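Local coordinates for protein putative hydrolase (PDB 4HBS) that is a putative hydrolase of unknown substrate, a five-bladed beta-propeller of the beta-fructosidase clan, so it may act on glycosidic bonds, at residues S74-F79 with L157-D162; P95-M100 with T133-P138; W113-V118 with Y129-H134. All blocks are in the same frame, centred on the assembly; numbering follows the deposited sequence.

Interaction 1. Residues S74-F79 with L157-D162; sequences SFNDSF and LYWAGD
N76 and D77 reach across to W159 and A160 where two neighbouring blades of the five-bladed beta-propeller meet. The first of these blades contains strand 71-75, and strand 156-165 is the first, edge strand of the next. The indole of W159 is the centrepiece. N76 lays its CB over one face, 3.8 Å from the centroid of the five-membered ring and 30° off the ring normal, a CH-pi contact. On the opposite face lies CD1 of L157, from the same strand, set toward the rim, so the flat ring is held between an asparagine and a leucine. The N76 and W159 side chains cross at about a right angle, yet the amide leans only 32° from the ring plane and can pass along the indole. It thereby brings OD1 to the backbone N of A160 (2.8 Å), with the donor tilted slightly from the carbonyl plane. With CG beside its own backbone N (chi1 -69°), N76 sends the amide across the gap between the blades, and asparagine suits the place because its side chain is short: the amide stays close to the indole and sets OD1 on A160 N. D77 comes to the ring's edge instead. NE1 of W159 donates to D77 OD1 over 2.9 Å; the oxygen lies in the indole plane, but the N-H arrives from above the carboxylate plane. The other oxygen, OD2, forms a salt bridge to R96, which also packs on W159, so D77 is gripped from two sides and its rotation is probably fixed. Further along, S74 turns its hydroxyl toward the methyl of A160, two small residues that let the strands come close. Behind the turn, S78 OG donates to N76 O at 3.1 Å, from above that carbonyl's plane.

Interaction 2. Residues P95-M100 with T133-P138; sequences PRNSIM and THIRHP
N97 meets T133, H134 and I135 where a blade strand of the propeller, 98-102, begins against the irregular chain that follows strand 131-132. Its side-chain amide behaves like a piece of beta-strand backbone, giving and taking one bond with the same residue. OD1 accepts from I135 N (2.9 Å), and ND2 donates to I135 O (3.1 Å), each bond lying in the carbonyl plane on a lone pair. What makes this possible is a chi1 of 54°, which places CG between the backbone N and the carbonyl carbon and turns the amide toward the loop. ND2 also donates to Y158 O of the next blade. The main chain adds a bond from H134 N to N97 O (2.9 Å). With an alanine here, the N and O of I135 and the carbonyl of Y158 would probably lose their partner, and the chain at I135 would be held less firmly. The T133 methyl CG2 rests on the amide of N97, while its hydroxyl OG1 accepts from R96 N at 3.2 Å; a beta-branched hydroxyl residue can do both at once. H134 extends away from its own backbone N (chi1 159°), bringing the imidazole beside I99, and NE2 is held by Y196 OH. Over one face of that ring sits the end of I99, with CD1 4.0 Å from the centroid.

Interaction 3. Residues W113-V118 with Y129-H134; sequences WLADYV and YQVRTH
Y117, A115 and V131 interlock on one side of the contact, with Y129 closing in from the other side of the tyrosine ring. The bump is the V131 branch CG2, which fits into the hollow between the A115 methyl and the Y117 ring, 3.6 Å from A115 CB and 3.4 Å from Y117 CD1. The A115 methyl itself lies over one face of the Y117 ring, toward its rim. On the opposite face Y129 turns its edge to the Y117 ring in a T-shaped pair, with centroids 5.0 Å apart and planes at 71°. A broad flat tyrosine suits the place because its two faces receive different shapes, a methyl toward the rim of one and an aromatic edge toward the other. The backbone behind these side chains is a small two-stranded antiparallel sheet of strands 116-117 and 131-132, weakly bonded and standing outside the four-stranded propeller blade that ends with strand 111-113. Y117 and V131 form a non-hydrogen-bonded pair there; next to it V118 N donates to Q130 O (2.8 Å). D116 and R132 point to the other face of the little sheet. R132 runs extended from CG to NE, a reach that carries its guanidinium along D116 and as far as V118. NH1 forms a salt bridge with D116 OD1 (2.8 Å), approaching from above the carboxylate plane, the carboxylate and guanidinium planes 52° apart; NH2 is also held by Q148 O. Arginine fits here because its flat face can pack against a methyl while its N-H groups point outward at the rim: V118 CG2 lies over the centre of that face, 4.0 Å above the plane. At the rim, in plane, a water takes a bond from R132 NH2 and gives one to V118 O at 2.9 Å.

How the interactions relate
Interactions 1 and 2 have centres about 7 Å apart and interlock through R96 and N97: R96 NH1 meets D77 OD2 at 2.8 Å, and N97 ND2 approaches Y158 O at 2.7 Å, probably a hydrogen bond. R96 and N97 thus take part in both contacts. Interaction 3, about 9 Å from interaction 2 between centres, shares T133 and H134 with it, and M100 CB touches W113 CE3 at 3.5 Å. The centres of interactions 1 and 3 are about 13 Å apart. A bound glycerol, probably from the crystallisation liquor, lies about 5 Å from the W159 side chain, so interaction 1 may border a pocket.

Interaction 1. Residues S74-F79 with L157-D162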
loop_
_atom_site.group_PDB
_atom_site.type_symbol
_atom_site.label_atom_id
_atom_site.label_comp_id
_atom_site.label_asym_id
_atom_site.label_seq_id
_atom_site.Cartn_x
_atom_site.Cartn_y
_atom_site.Cartn_z
ATOM N N SER A 74 5.887 -3.506 -3.382
ATOM C CA SER A 74 5.081 -3.681 -4.595
ATOM C C SER A 74 4.448 -2.361 -4.977
ATOM O O SER A 74 4.069 -1.574 -4.102
ATOM C CB SER A 74 4.013 -4.757 -4.434
ATOM O OG SER A 74 3.008 -4.430 -3.498
ATOM N N PHE A 75 4.344 -2.108 -6.282
ATOM C CA PHE A 75 3.776 -0.875 -6.809
ATOM C C PHE A 75 2.739 -1.190 -7.822
ATOM O O PHE A 75 2.776 -2.251 -8.447
ATOM C CB PHE A 75 4.862 0.018 -7.452
ATOM C CG PHE A 75 6.047 0.272 -6.551
ATOM C CD1 PHE A 75 7.076 -0.654 -6.455
ATOM C CD2 PHE A 75 6.109 1.415 -5.755
ATOM C CE1 PHE A 75 8.131 -0.462 -5.569
ATOM C CE2 PHE A 75 7.172 1.601 -4.862
ATOM C CZ PHE A 75 8.179 0.662 -4.784
ATOM N N ASN A 76 1.822 -0.238 -8.012
ATOM C CA ASN A 76 0.749 -0.296 -8.992
ATOM C C ASN A 76 1.263 0.545 -10.160
ATOM O O ASN A 76 2.467 0.446 -10.464
ATOM C CB ASN A 76 -0.575 0.197 -8.356
ATOM C CG ASN A 76 -1.137 -0.741 -7.308
ATOM O OD1 ASN A 76 -0.809 -1.922 -7.253
ATOM N ND2 ASN A 76 -1.996 -0.232 -6.442
ATOM N N ASP A 77 0.417 1.359 -10.820
ATOM C CA ASP A 77 0.849 2.134 -11.974
ATOM C C ASP A 77 2.064 2.988 -11.617
ATOM O O ASP A 77 1.952 3.841 -10.742
ATOM C CB ASP A 77 -0.295 2.996 -12.490
ATOM C CG ASP A 77 -1.467 2.253 -13.088
ATOM O OD1 ASP A 77 -1.436 1.001 -13.106
ATOM O OD2 ASP A 77 -2.435 2.919 -13.519
ATOM N N SER A 78 3.248 2.693 -12.227
ATOM C CA SER A 78 4.501 3.403 -11.945
ATOM C C SER A 78 5.233 3.823 -13.204
ATOM O O SER A 78 5.216 3.095 -14.179
ATOM C CB SER A 78 5.440 2.516 -11.132
ATOM O OG SER A 78 4.929 2.209 -9.850
ATOM N N PHE A 79 5.936 4.977 -13.148
ATOM C CA PHE A 79 6.748 5.497 -14.245
ATOM C C PHE A 79 8.166 4.933 -14.165
ATOM O O PHE A 79 8.841 5.099 -13.153
ATOM C CB PHE A 79 6.834 7.030 -14.217
ATOM C CG PHE A 79 5.550 7.747 -14.510
ATOM C CD1 PHE A 79 4.982 7.698 -15.773
ATOM C CD2 PHE A 79 4.926 8.517 -13.536
ATOM C CE1 PHE A 79 3.779 8.360 -16.042
ATOM C CE2 PHE A 79 3.728 9.181 -13.809
ATOM C CZ PHE A 79 3.161 9.096 -15.060
ATOM N N LEU A 157 -6.100 -5.764 -15.631
ATOM C CA LEU A 157 -4.803 -5.665 -14.955
ATOM C C LEU A 157 -4.876 -6.162 -13.522
ATOM O O LEU A 157 -5.941 -6.570 -13.058
ATOM C CB LEU A 157 -4.291 -4.191 -15.000
ATOM C CG LEU A 157 -5.173 -3.146 -14.313
ATOM C CD1 LEU A 157 -4.690 -2.837 -12.923
ATOM C CD2 LEU A 157 -5.193 -1.892 -15.077
ATOM N N TYR A 158 -3.708 -6.160 -12.847
ATOM C CA TYR A 158 -3.549 -6.576 -11.468
ATOM C C TYR A 158 -2.955 -5.441 -10.663
ATOM O O TYR A 158 -2.021 -4.789 -11.130
ATOM C CB TYR A 158 -2.619 -7.811 -11.374
ATOM C CG TYR A 158 -3.293 -9.148 -11.634
ATOM C CD1 TYR A 158 -4.421 -9.539 -10.912
ATOM C CD2 TYR A 158 -2.757 -10.056 -12.539
ATOM C CE1 TYR A 158 -5.038 -10.771 -11.136
ATOM C CE2 TYR A 158 -3.361 -11.296 -12.762
ATOM C CZ TYR A 158 -4.522 -11.635 -12.083
ATOM O OH TYR A 158 -5.141 -12.839 -12.304
ATOM N N TRP A 159 -3.465 -5.217 -9.448
ATOM C CA TRP A 159 -2.888 -4.245 -8.537
ATOM C C TRP A 159 -2.637 -4.960 -7.202
ATOM O O TRP A 159 -3.299 -5.955 -6.892
ATOM C CB TRP A 159 -3.759 -2.993 -8.409
ATOM C CG TRP A 159 -3.579 -1.980 -9.511
ATOM C CD1 TRP A 159 -2.473 -1.782 -10.290
ATOM C CD2 TRP A 159 -4.541 -1.013 -9.932
ATOM N NE1 TRP A 159 -2.684 -0.743 -11.161
ATOM C CE2 TRP A 159 -3.940 -0.237 -10.949
ATOM C CE3 TRP A 159 -5.836 -0.671 -9.498
ATOM C CZ2 TRP A 159 -4.584 0.865 -11.524
ATOM C CZ3 TRP A 159 -6.499 0.372 -10.122
ATOM C CH2 TRP A 159 -5.875 1.127 -11.119
ATOM N N ALA A 160 -1.596 -4.523 -6.482
ATOM C CA ALA A 160 -1.115 -5.175 -5.274
ATOM C C ALA A 160 -2.139 -5.334 -4.185
ATOM O O ALA A 160 -2.909 -4.421 -3.914
ATOM C CB ALA A 160 0.062 -4.405 -4.705
ATOM N N GLY A 161 -2.130 -6.507 -3.576
ATOM C CA GLY A 161 -2.872 -6.832 -2.375
ATOM C C GLY A 161 -1.789 -7.007 -1.345
ATOM O O GLY A 161 -0.611 -6.787 -1.661
ATOM N N ASP A 162 -2.130 -7.384 -0.130
ATOM C CA ASP A 162 -1.079 -7.576 0.877
ATOM C C ASP A 162 -0.454 -8.988 0.696
ATOM O O ASP A 162 -1.002 -9.815 -0.038
ATOM C CB ASP A 162 -1.648 -7.372 2.293
ATOM C CG ASP A 162 -0.665 -6.883 3.333
ATOM O OD1 ASP A 162 0.552 -6.999 3.102
ATOM O OD2 ASP A 162 -1.109 -6.469 4.405
#

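Interaction 2. Residues P95-M100 with T133-P138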
loop_
_atom_site.group_PDB
_atom_site.type_symbol
_atom_site.label_atom_id
_atom_site.label_comp_id
_atom_site.label_asym_id
_atom_site.label_seq_id
_atom_site.Cartn_x
_atom_site.Cartn_y
_atom_site.Cartn_z
ATOM N N PRO A 95 4.063 0.804 -16.540
ATOM C CA PRO A 95 3.595 -0.550 -16.183
ATOM C C PRO A 95 2.490 -0.573 -15.131
ATOM O O PRO A 95 2.525 0.222 -14.200
ATOM C CB PRO A 95 4.868 -1.223 -15.633
ATOM C CG PRO A 95 5.811 -0.139 -15.379
ATOM C CD PRO A 95 5.530 0.858 -16.442
ATOM N N ARG A 96 1.536 -1.513 -15.252
ATOM C CA ARG A 96 0.420 -1.603 -14.301
ATOM C C ARG A 96 0.841 -2.085 -12.931
ATOM O O ARG A 96 0.151 -1.787 -11.964
ATOM C CB ARG A 96 -0.740 -2.447 -14.861
ATOM C CG ARG A 96 -1.301 -1.902 -16.182
ATOM C CD ARG A 96 -1.380 -0.360 -16.255
ATOM N NE ARG A 96 -2.572 0.132 -16.969
ATOM C CZ ARG A 96 -3.606 0.766 -16.412
ATOM N NH1 ARG A 96 -3.636 0.987 -15.105
ATOM N NH2 ARG A 96 -4.630 1.166 -17.158
ATOM N N ASN A 97 1.983 -2.730 -12.821
ATOM C CA ASN A 97 2.521 -3.134 -11.535
ATOM C C ASN A 97 3.977 -3.526 -11.692
ATOM O O ASN A 97 4.437 -3.842 -12.795
ATOM C CB ASN A 97 1.714 -4.275 -10.886
ATOM C CG ASN A 97 1.549 -5.479 -11.763
ATOM O OD1 ASN A 97 2.523 -6.115 -12.141
ATOM N ND2 ASN A 97 0.316 -5.812 -12.145
ATOM N N SER A 98 4.691 -3.504 -10.585
ATOM C CA SER A 98 6.101 -3.849 -10.546
ATOM C C SER A 98 6.491 -4.116 -9.126
ATOM O O SER A 98 5.721 -3.806 -8.209
ATOM C CB SER A 98 6.955 -2.731 -11.139
ATOM O OG SER A 98 6.691 -1.475 -10.541
ATOM N N ILE A 99 7.653 -4.736 -8.929
ATOM C CA ILE A 99 8.123 -5.054 -7.595
ATOM C C ILE A 99 9.598 -4.668 -7.452
ATOM O O ILE A 99 10.290 -4.359 -8.433
ATOM C CB ILE A 99 7.859 -6.551 -7.237
ATOM C CG1 ILE A 99 8.733 -7.515 -8.086
ATOM C CG2 ILE A 99 6.350 -6.881 -7.356
ATOM C CD1 ILE A 99 8.553 -9.006 -7.819
HETATM N N MSE A 100 10.048 -4.664 -6.210
HETATM C CA MSE A 100 11.413 -4.313 -5.822
HETATM C C MSE A 100 11.750 -4.985 -4.485
HETATM O O MSE A 100 10.839 -5.327 -3.730
HETATM C CB MSE A 100 11.503 -2.768 -5.721
HETATM C CG MSE A 100 12.843 -2.211 -5.231
HETATM SE SE MSE A 100 12.858 -1.878 -3.363
HETATM C CE MSE A 100 11.932 -0.341 -3.365
ATOM N N THR A 133 4.831 -4.432 -17.440
ATOM C CA THR A 133 4.019 -4.873 -16.292
ATOM C C THR A 133 4.604 -6.200 -15.699
ATOM O O THR A 133 4.931 -7.118 -16.464
ATOM C CB THR A 133 2.560 -5.076 -16.750
ATOM O OG1 THR A 133 2.063 -3.883 -17.359
ATOM C CG2 THR A 133 1.649 -5.512 -15.626
ATOM N N HIS A 134 4.760 -6.283 -14.355
ATOM C CA HIS A 134 5.329 -7.469 -13.724
ATOM C C HIS A 134 4.407 -8.677 -13.908
ATOM O O HIS A 134 4.878 -9.709 -14.391
ATOM C CB HIS A 134 5.647 -7.234 -12.228
ATOM C CG HIS A 134 5.745 -8.488 -11.414
ATOM N ND1 HIS A 134 6.862 -9.291 -11.463
ATOM C CD2 HIS A 134 4.854 -9.034 -10.558
ATOM C CE1 HIS A 134 6.628 -10.293 -10.635
ATOM N NE2 HIS A 134 5.425 -10.184 -10.074
ATOM N N ILE A 135 3.108 -8.560 -13.520
ATOM C CA ILE A 135 2.152 -9.658 -13.648
ATOM C C ILE A 135 0.967 -9.149 -14.461
ATOM O O ILE A 135 0.353 -8.126 -14.142
ATOM C CB ILE A 135 1.760 -10.278 -12.282
ATOM C CG1 ILE A 135 0.943 -11.571 -12.476
ATOM C CG2 ILE A 135 1.028 -9.305 -11.388
ATOM C CD1 ILE A 135 0.868 -12.449 -11.264
ATOM N N ARG A 136 0.681 -9.860 -15.539
ATOM C CA ARG A 136 -0.329 -9.511 -16.521
ATOM C C ARG A 136 -1.607 -10.284 -16.255
ATOM O O ARG A 136 -1.537 -11.450 -15.870
ATOM C CB ARG A 136 0.224 -9.849 -17.934
ATOM C CG ARG A 136 0.271 -8.682 -18.854
ATOM C CD ARG A 136 1.188 -8.876 -20.041
ATOM N NE ARG A 136 0.660 -9.818 -21.039
ATOM C CZ ARG A 136 -0.304 -9.561 -21.926
ATOM N NH1 ARG A 136 -0.893 -8.374 -21.952
ATOM N NH2 ARG A 136 -0.679 -10.491 -22.795
ATOM N N HIS A 137 -2.771 -9.677 -16.506
ATOM C CA HIS A 137 -4.025 -10.385 -16.323
ATOM C C HIS A 137 -4.328 -11.289 -17.547
ATOM O O HIS A 137 -4.333 -10.805 -18.686
ATOM C CB HIS A 137 -5.194 -9.429 -16.090
ATOM C CG HIS A 137 -6.372 -10.145 -15.531
ATOM N ND1 HIS A 137 -7.172 -10.933 -16.322
ATOM C CD2 HIS A 137 -6.782 -10.253 -14.251
ATOM C CE1 HIS A 137 -8.055 -11.479 -15.504
ATOM N NE2 HIS A 137 -7.858 -11.095 -14.249
ATOM N N PRO A 138 -4.690 -12.574 -17.325
ATOM C CA PRO A 138 -5.033 -13.459 -18.452
ATOM C C PRO A 138 -6.061 -12.917 -19.448
ATOM O O PRO A 138 -5.966 -13.258 -20.621
ATOM C CB PRO A 138 -5.607 -14.683 -17.756
ATOM C CG PRO A 138 -4.967 -14.706 -16.443
ATOM C CD PRO A 138 -4.742 -13.300 -16.041
#

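Interaction 3. Residues W113-V118 with Y129-H134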
loop_
_atom_site.group_PDB
_atom_site.type_symbol
_atom_site.label_atom_id
_atom_site.label_comp_id
_atom_site.label_asym_id
_atom_site.label_seq_id
_atom_site.Cartn_x
_atom_site.Cartn_y
_atom_site.Cartn_z
ATOM N N TRP A 113 15.442 -3.102 -7.976
ATOM C CA TRP A 113 14.254 -3.109 -8.846
ATOM C C TRP A 113 14.250 -4.379 -9.682
ATOM O O TRP A 113 15.110 -4.528 -10.565
ATOM C CB TRP A 113 14.227 -1.855 -9.757
ATOM C CG TRP A 113 14.291 -0.581 -8.979
ATOM C CD1 TRP A 113 15.419 0.102 -8.621
ATOM C CD2 TRP A 113 13.211 0.016 -8.252
ATOM N NE1 TRP A 113 15.102 1.117 -7.748
ATOM C CE2 TRP A 113 13.752 1.073 -7.485
ATOM C CE3 TRP A 113 11.836 -0.240 -8.175
ATOM C CZ2 TRP A 113 12.957 1.884 -6.659
ATOM C CZ3 TRP A 113 11.057 0.537 -7.339
ATOM C CH2 TRP A 113 11.611 1.598 -6.604
ATOM N N LEU A 114 13.314 -5.317 -9.400
ATOM C CA LEU A 114 13.223 -6.588 -10.131
ATOM C C LEU A 114 12.340 -6.352 -11.333
ATOM O O LEU A 114 11.250 -6.935 -11.459
ATOM C CB LEU A 114 12.661 -7.705 -9.233
ATOM C CG LEU A 114 13.330 -7.931 -7.891
ATOM C CD1 LEU A 114 12.542 -8.901 -7.096
ATOM C CD2 LEU A 114 14.755 -8.398 -8.060
ATOM N N ALA A 115 12.833 -5.499 -12.243
ATOM C CA ALA A 115 12.082 -5.008 -13.366
ATOM C C ALA A 115 12.394 -5.695 -14.678
ATOM O O ALA A 115 13.527 -6.092 -14.939
ATOM C CB ALA A 115 12.326 -3.525 -13.510
ATOM N N ASP A 116 11.357 -5.767 -15.528
ATOM C CA ASP A 116 11.362 -6.327 -16.883
ATOM C C ASP A 116 11.732 -5.180 -17.834
ATOM O O ASP A 116 10.872 -4.660 -18.535
ATOM C CB ASP A 116 9.941 -6.903 -17.170
ATOM C CG ASP A 116 9.762 -7.728 -18.424
ATOM O OD1 ASP A 116 10.598 -7.596 -19.355
ATOM O OD2 ASP A 116 8.768 -8.486 -18.493
ATOM N N TYR A 117 12.998 -4.739 -17.805
ATOM C CA TYR A 117 13.425 -3.599 -18.625
ATOM C C TYR A 117 13.301 -3.859 -20.108
ATOM O O TYR A 117 13.533 -4.979 -20.550
ATOM C CB TYR A 117 14.869 -3.204 -18.334
ATOM C CG TYR A 117 15.057 -2.558 -16.990
ATOM C CD1 TYR A 117 14.592 -1.273 -16.743
ATOM C CD2 TYR A 117 15.743 -3.207 -15.977
ATOM C CE1 TYR A 117 14.763 -0.667 -15.501
ATOM C CE2 TYR A 117 15.948 -2.604 -14.740
ATOM C CZ TYR A 117 15.448 -1.335 -14.499
ATOM O OH TYR A 117 15.657 -0.718 -13.287
ATOM N N VAL A 118 12.969 -2.807 -20.884
ATOM C CA VAL A 118 12.877 -2.892 -22.342
ATOM C C VAL A 118 14.313 -2.842 -22.862
ATOM O O VAL A 118 14.748 -3.764 -23.580
ATOM C CB VAL A 118 11.952 -1.798 -22.921
ATOM C CG1 VAL A 118 12.053 -1.727 -24.446
ATOM C CG2 VAL A 118 10.514 -2.062 -22.494
ATOM N N TYR A 129 15.528 2.440 -19.888
ATOM C CA TYR A 129 15.112 2.139 -18.526
ATOM C C TYR A 129 13.585 2.113 -18.370
ATOM O O TYR A 129 13.082 2.211 -17.252
ATOM C CB TYR A 129 15.799 3.065 -17.520
ATOM C CG TYR A 129 17.121 2.491 -17.057
ATOM C CD1 TYR A 129 18.276 2.664 -17.804
ATOM C CD2 TYR A 129 17.200 1.711 -15.908
ATOM C CE1 TYR A 129 19.492 2.124 -17.392
ATOM C CE2 TYR A 129 18.406 1.163 -15.487
ATOM C CZ TYR A 129 19.555 1.369 -16.231
ATOM O OH TYR A 129 20.764 0.833 -15.826
ATOM N N GLN A 130 12.865 1.827 -19.479
ATOM C CA GLN A 130 11.415 1.643 -19.491
ATOM C C GLN A 130 11.162 0.173 -19.145
ATOM O O GLN A 130 12.020 -0.675 -19.409
ATOM C CB GLN A 130 10.832 2.045 -20.844
ATOM C CG GLN A 130 10.874 3.557 -21.042
ATOM C CD GLN A 130 10.004 4.049 -22.154
ATOM O OE1 GLN A 130 9.059 3.391 -22.577
ATOM N NE2 GLN A 130 10.316 5.217 -22.666
ATOM N N VAL A 131 10.047 -0.112 -18.458
ATOM C CA VAL A 131 9.737 -1.436 -17.933
ATOM C C VAL A 131 8.358 -1.904 -18.385
ATOM O O VAL A 131 7.520 -1.086 -18.763
ATOM C CB VAL A 131 9.842 -1.323 -16.389
ATOM C CG1 VAL A 131 9.244 -2.524 -15.663
ATOM C CG2 VAL A 131 11.293 -1.099 -15.970
ATOM N N ARG A 132 8.153 -3.239 -18.379
ATOM C CA ARG A 132 6.882 -3.891 -18.695
ATOM C C ARG A 132 6.169 -4.309 -17.399
ATOM O O ARG A 132 6.832 -4.553 -16.389
ATOM C CB ARG A 132 7.122 -5.133 -19.544
ATOM C CG ARG A 132 8.012 -4.906 -20.733
ATOM C CD ARG A 132 8.067 -6.145 -21.580
ATOM N NE ARG A 132 8.842 -5.940 -22.803
ATOM C CZ ARG A 132 10.169 -5.996 -22.898
ATOM N NH1 ARG A 132 10.911 -6.242 -21.824
ATOM N NH2 ARG A 132 10.765 -5.805 -24.068
ATOM N N THR A 133 4.831 -4.432 -17.440
ATOM C CA THR A 133 4.019 -4.873 -16.292
ATOM C C THR A 133 4.604 -6.200 -15.699
ATOM O O THR A 133 4.931 -7.118 -16.464
ATOM C CB THR A 133 2.560 -5.076 -16.750
ATOM O OG1 THR A 133 2.063 -3.883 -17.359
ATOM C CG2 THR A 133 1.649 -5.512 -15.626
ATOM N N HIS A 134 4.760 -6.283 -14.355
ATOM C CA HIS A 134 5.329 -7.469 -13.724
ATOM C C HIS A 134 4.407 -8.677 -13.908
ATOM O O HIS A 134 4.878 -9.709 -14.391
ATOM C CB HIS A 134 5.647 -7.234 -12.228
ATOM C CG HIS A 134 5.745 -8.488 -11.414
ATOM N ND1 HIS A 134 6.862 -9.291 -11.463
ATOM C CD2 HIS A 134 4.854 -9.034 -10.558
ATOM C CE1 HIS A 134 6.628 -10.293 -10.635
ATOM N NE2 HIS A 134 5.425 -10.184 -10.074
HETATM O O HOH W 1 13.531 -6.304 -24.016
#